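Local structure of WbmS, polysaccharide deacetylase involved in O-antigen biosynthesis (Bordetella bronchiseptica, 3HFT) at residues L77-N80 and I81-P85; Q131-S134 and I135-F139. The protein binds zinc and is a putative polysaccharide deacetylase of O-antigen biosynthesis, probably removing acetyl groups from sugar residues. One frame throughout, in Å; residues are numbered along the deposited sequence.

Contact 1: residues L77-N80 and I81-P85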
loop_
_atom_site.group_PDB
_atom_site.type_symbol
_atom_site.label_atom_id
_atom_site.label_comp_id
_atom_site.label_asym_id
_atom_site.label_seq_id
_atom_site.Cartn_x
_atom_site.Cartn_y
_atom_site.Cartn_z
ATOM N N LEU A 77 -23.965 -15.964 10.688
ATOM C CA LEU A 77 -23.488 -16.477 9.423
ATOM C C LEU A 77 -21.974 -16.688 9.410
ATOM O O LEU A 77 -21.468 -17.452 8.595
ATOM C CB LEU A 77 -23.933 -15.569 8.271
ATOM C CG LEU A 77 -25.445 -15.475 8.043
ATOM C CD1 LEU A 77 -25.776 -14.603 6.846
ATOM C CD2 LEU A 77 -26.017 -16.827 7.877
ATOM N N LEU A 78 -21.251 -16.051 10.321
ATOM C CA LEU A 78 -19.824 -16.320 10.437
ATOM C C LEU A 78 -19.586 -17.795 10.774
ATOM O O LEU A 78 -18.591 -18.383 10.360
ATOM C CB LEU A 78 -19.167 -15.419 11.489
ATOM C CG LEU A 78 -19.191 -13.911 11.228
ATOM C CD1 LEU A 78 -18.231 -13.195 12.185
ATOM C CD2 LEU A 78 -18.863 -13.584 9.769
ATOM N N GLU A 79 -20.510 -18.401 11.507
ATOM C CA GLU A 79 -20.399 -19.820 11.843
ATOM C C GLU A 79 -20.527 -20.712 10.590
ATOM O O GLU A 79 -19.870 -21.739 10.507
ATOM C CB GLU A 79 -21.420 -20.191 12.935
ATOM C CG GLU A 79 -21.201 -21.562 13.585
ATOM C CD GLU A 79 -19.760 -21.805 14.057
ATOM O OE1 GLU A 79 -19.119 -20.866 14.585
ATOM O OE2 GLU A 79 -19.269 -22.946 13.898
ATOM N N ASN A 80 -21.328 -20.294 9.607
ATOM C CA ASN A 80 -21.403 -21.003 8.318
ATOM C C ASN A 80 -20.029 -21.019 7.645
ATOM O O ASN A 80 -19.585 -22.027 7.113
ATOM C CB ASN A 80 -22.358 -20.318 7.317
ATOM C CG ASN A 80 -23.792 -20.221 7.808
ATOM O OD1 ASN A 80 -24.067 -20.375 8.985
ATOM N ND2 ASN A 80 -24.715 -19.945 6.889
ATOM N N ILE A 81 -19.378 -19.866 7.664
ATOM C CA ILE A 81 -18.065 -19.688 7.066
ATOM C C ILE A 81 -17.029 -20.533 7.818
ATOM O O ILE A 81 -16.243 -21.257 7.208
ATOM C CB ILE A 81 -17.694 -18.190 7.068
ATOM C CG1 ILE A 81 -18.670 -17.425 6.145
ATOM C CG2 ILE A 81 -16.201 -17.990 6.675
ATOM C CD1 ILE A 81 -18.656 -15.907 6.270
ATOM N N ARG A 82 -17.027 -20.463 9.145
ATOM C CA ARG A 82 -16.108 -21.303 9.924
ATOM C C ARG A 82 -16.276 -22.794 9.595
ATOM O O ARG A 82 -15.295 -23.486 9.358
ATOM C CB ARG A 82 -16.324 -21.111 11.428
ATOM C CG ARG A 82 -15.841 -19.783 11.974
ATOM C CD ARG A 82 -15.909 -19.751 13.512
ATOM N NE ARG A 82 -16.023 -18.375 14.024
ATOM C CZ ARG A 82 -17.170 -17.734 14.285
ATOM N NH1 ARG A 82 -18.346 -18.320 14.103
ATOM N NH2 ARG A 82 -17.144 -16.482 14.737
ATOM N N ARG A 83 -17.515 -23.285 9.612
ATOM C CA ARG A 83 -17.799 -24.706 9.348
ATOM C C ARG A 83 -17.294 -25.224 8.022
ATOM O O ARG A 83 -16.844 -26.368 7.915
ATOM C CB ARG A 83 -19.310 -24.973 9.328
ATOM C CG ARG A 83 -19.925 -25.212 10.643
ATOM C CD ARG A 83 -21.299 -25.822 10.458
ATOM N NE ARG A 83 -22.159 -24.986 9.625
ATOM C CZ ARG A 83 -22.969 -24.035 10.088
ATOM N NH1 ARG A 83 -23.045 -23.777 11.387
ATOM N NH2 ARG A 83 -23.716 -23.325 9.245
ATOM N N ASN A 84 -17.444 -24.418 6.987
ATOM C CA ASN A 84 -17.079 -24.854 5.671
ATOM C C ASN A 84 -15.554 -24.953 5.594
ATOM O O ASN A 84 -14.846 -23.940 5.709
ATOM C CB ASN A 84 -17.642 -23.883 4.624
ATOM C CG ASN A 84 -17.479 -24.392 3.224
ATOM O OD1 ASN A 84 -16.520 -25.118 2.922
ATOM N ND2 ASN A 84 -18.413 -24.024 2.346
ATOM N N PRO A 85 -15.038 -26.165 5.353
ATOM C CA PRO A 85 -13.587 -26.330 5.325
ATOM C C PRO A 85 -12.915 -25.647 4.131
ATOM O O PRO A 85 -11.693 -25.483 4.124
ATOM C CB PRO A 85 -13.406 -27.847 5.261
ATOM C CG PRO A 85 -14.658 -28.353 4.643
ATOM C CD PRO A 85 -15.748 -27.427 5.066
HETATM O O HOH W 1 -21.154 -24.878 13.501
#
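E79 meets two arginines of the next helical turn, R82 directly and R83 through a water. E79 OE1 forms a salt bridge with R82 NH1 at 2.7 Å. R82 NH1 meets this oxygen on the anti side and well out of the carboxylate plane, and the N-H...O angle is only 130°, so the pair is close but bent, although the carboxylate and guanidinium planes are only 22° apart. E79 OE2, the other carboxylate oxygen, accepts a hydrogen bond from a water at 2.7 Å, and the same water receives one from R83 NH1 at 3.0 Å, lying at the edge of that guanidinium. The carboxylate thus joins the i+3 and i+4 arginines, one by a charged pair and one by a bridge.

R83 folds back over the helix: a bend at chi3 (-57°) lays its guanidinium above E79 O, which sits over the centre of one face. R83 NH2 then reaches N80 OD1 in a weak, bent bond of 3.0 Å, with the two side chains running side by side. R82 instead stays extended from CG to NE; L78 CB lies over one face of its guanidinium, and R82 NH2 is held further off by L117 O.

Beneath these side chains run the helical i to i+4 bonds, R82 N to L78 O at 2.9 Å and R83 N to E79 O at 3.0 Å. N84 leaves helical geometry, yet its N still bonds N80 O; its OD1 turns to L86 N and its ND2 to E61.

Helix 77-83 is the crossover of the beta-alpha-beta unit between parallel strands 67-71 and 87-91. L78 CD2 and I81 CD1 lie 4.2 Å apart, and the two side chains pack on A71, W69, F87 and L89 of these strands, while L77 and N80 lean on helix 50-63.

Contact 2: residues Q131-S134 and I135-F139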
loop_
_atom_site.group_PDB
_atom_site.type_symbol
_atom_site.label_atom_id
_atom_site.label_comp_id
_atom_site.label_asym_id
_atom_site.label_seq_id
_atom_site.Cartn_x
_atom_site.Cartn_y
_atom_site.Cartn_z
ATOM N N GLN A 131 -3.803 1.476 6.342
ATOM C CA GLN A 131 -2.585 0.737 6.682
ATOM C C GLN A 131 -1.482 1.724 7.025
ATOM O O GLN A 131 -1.590 2.928 6.714
ATOM C CB GLN A 131 -2.185 -0.155 5.510
ATOM C CG GLN A 131 -1.990 0.610 4.219
ATOM C CD GLN A 131 -2.064 -0.276 2.990
ATOM O OE1 GLN A 131 -1.091 -0.954 2.649
ATOM N NE2 GLN A 131 -3.224 -0.255 2.304
ATOM N N ALA A 132 -0.461 1.213 7.728
ATOM C CA ALA A 132 0.673 1.988 8.171
ATOM C C ALA A 132 1.673 0.963 8.709
ATOM O O ALA A 132 1.306 -0.159 9.079
ATOM C CB ALA A 132 0.257 2.955 9.352
ATOM N N THR A 133 2.923 1.363 8.805
ATOM C CA THR A 133 3.909 0.503 9.423
ATOM C C THR A 133 3.487 0.055 10.826
ATOM O O THR A 133 3.655 -1.124 11.160
ATOM C CB THR A 133 5.278 1.156 9.396
ATOM O OG1 THR A 133 5.677 1.297 8.008
ATOM C CG2 THR A 133 6.329 0.298 10.170
ATOM N N SER A 134 2.967 0.952 11.672
ATOM C CA SER A 134 2.603 0.535 13.027
ATOM C C SER A 134 1.395 -0.404 12.999
ATOM O O SER A 134 1.298 -1.329 13.805
ATOM C CB SER A 134 2.280 1.736 13.897
ATOM O OG SER A 134 1.152 2.383 13.367
ATOM N N ILE A 135 0.486 -0.178 12.059
ATOM C CA ILE A 135 -0.686 -1.051 11.912
ATOM C C ILE A 135 -0.215 -2.476 11.576
ATOM O O ILE A 135 -0.629 -3.434 12.230
ATOM C CB ILE A 135 -1.697 -0.515 10.881
ATOM C CG1 ILE A 135 -2.334 0.785 11.405
ATOM C CG2 ILE A 135 -2.772 -1.563 10.582
ATOM C CD1 ILE A 135 -3.272 1.479 10.403
ATOM N N LEU A 136 0.661 -2.615 10.583
ATOM C CA LEU A 136 1.200 -3.938 10.235
ATOM C C LEU A 136 1.979 -4.534 11.414
ATOM O O LEU A 136 1.895 -5.724 11.641
ATOM C CB LEU A 136 2.067 -3.899 8.992
ATOM C CG LEU A 136 1.314 -4.179 7.676
ATOM C CD1 LEU A 136 0.145 -3.226 7.487
ATOM C CD2 LEU A 136 2.278 -4.133 6.511
ATOM N N ASN A 137 2.699 -3.716 12.170
ATOM C CA ASN A 137 3.410 -4.218 13.374
ATOM C C ASN A 137 2.405 -4.806 14.362
ATOM O O ASN A 137 2.618 -5.882 14.936
ATOM C CB ASN A 137 4.207 -3.089 14.067
ATOM C CG ASN A 137 5.484 -2.705 13.321
ATOM O OD1 ASN A 137 5.915 -3.387 12.401
ATOM N ND2 ASN A 137 6.100 -1.601 13.732
HETATM N N MSE A 138 1.302 -4.098 14.562
HETATM C CA MSE A 138 0.297 -4.538 15.500
HETATM C C MSE A 138 -0.451 -5.768 14.994
HETATM O O MSE A 138 -0.854 -6.620 15.797
HETATM C CB MSE A 138 -0.667 -3.394 15.847
HETATM C CG MSE A 138 -0.065 -2.357 16.830
HETATM SE SE MSE A 138 -1.415 -1.150 17.535
HETATM C CE MSE A 138 -2.829 -2.314 17.249
ATOM N N PHE A 139 -0.652 -5.861 13.677
ATOM C CA PHE A 139 -1.255 -7.055 13.090
ATOM C C PHE A 139 -0.381 -8.251 13.466
ATOM O O PHE A 139 -0.865 -9.261 13.977
ATOM C CB PHE A 139 -1.281 -6.989 11.554
ATOM C CG PHE A 139 -2.339 -6.080 10.962
ATOM C CD1 PHE A 139 -3.430 -5.652 11.683
ATOM C CD2 PHE A 139 -2.289 -5.788 9.613
ATOM C CE1 PHE A 139 -4.419 -4.859 11.070
ATOM C CE2 PHE A 139 -3.258 -5.017 9.014
ATOM C CZ PHE A 139 -4.323 -4.542 9.762
HETATM O O HOH W 2 5.435 -3.020 9.880
#
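I135 reaches back beneath the start of its helix to A132 and Q131. I135 CG1 lies anti to the carbonyl carbon (chi1 -67°) and the chain continues extended, which carries I135 CD1 to 3.8 Å from Q131 C; I135 CG1 itself packs against A132 CB at 4.0 Å. L136 is less regular, its chi1 of -92° departing from a staggered value, and L136 CD1 comes to 3.6 Å from A132 O. A132 O also accepts L136 N at 3.0 Å in an almost straight bond (173°), the first turn beginning from A132 at the N-cap.

Helix 133-141 links parallel strands 123-124 and 146-147 in a beta-alpha-beta unit, and L136 touches D147 of the latter strand. At the N-terminal end of the helix the second subunit packs against it: L99 of that chain lies on S134 and I135, V130 on A132, and its Q131 on Q131 here.

T133 and N137 run alongside one another, T133 CG2 coming within 4.0 Å of N137 ND2. T133 O receives N137 N and also a water, which donates as well to N137 OD1 at 2.6 Å, so a single water ties the amide to the previous turn. T167 OG1 is a further partner of N137 OD1. T133 OG1, on the branch beside its backbone N, is hydrogen-bonded to an unidentified ligand, probably from the crystallisation liquor, and weakly to S128 O of the second subunit.

In the fold
Contact 1 closes before contact 2 opens along the chain, and the two do not touch: their centres are 28 Å apart and their nearest atoms about 16 Å. Each lies on a helix that connects two parallel strands, contact 1 beside the five-stranded parallel sheet and contact 2 beside the smaller mixed one. The zinc ion lies about 13 Å from the side chain of L78 and about 12 Å from that of Q131; none of its three protein ligands, D46, H92 and H127, comes from either contact. Contact 2 meets the second subunit, whereas contact 1 is touched by no other chain of the assembly.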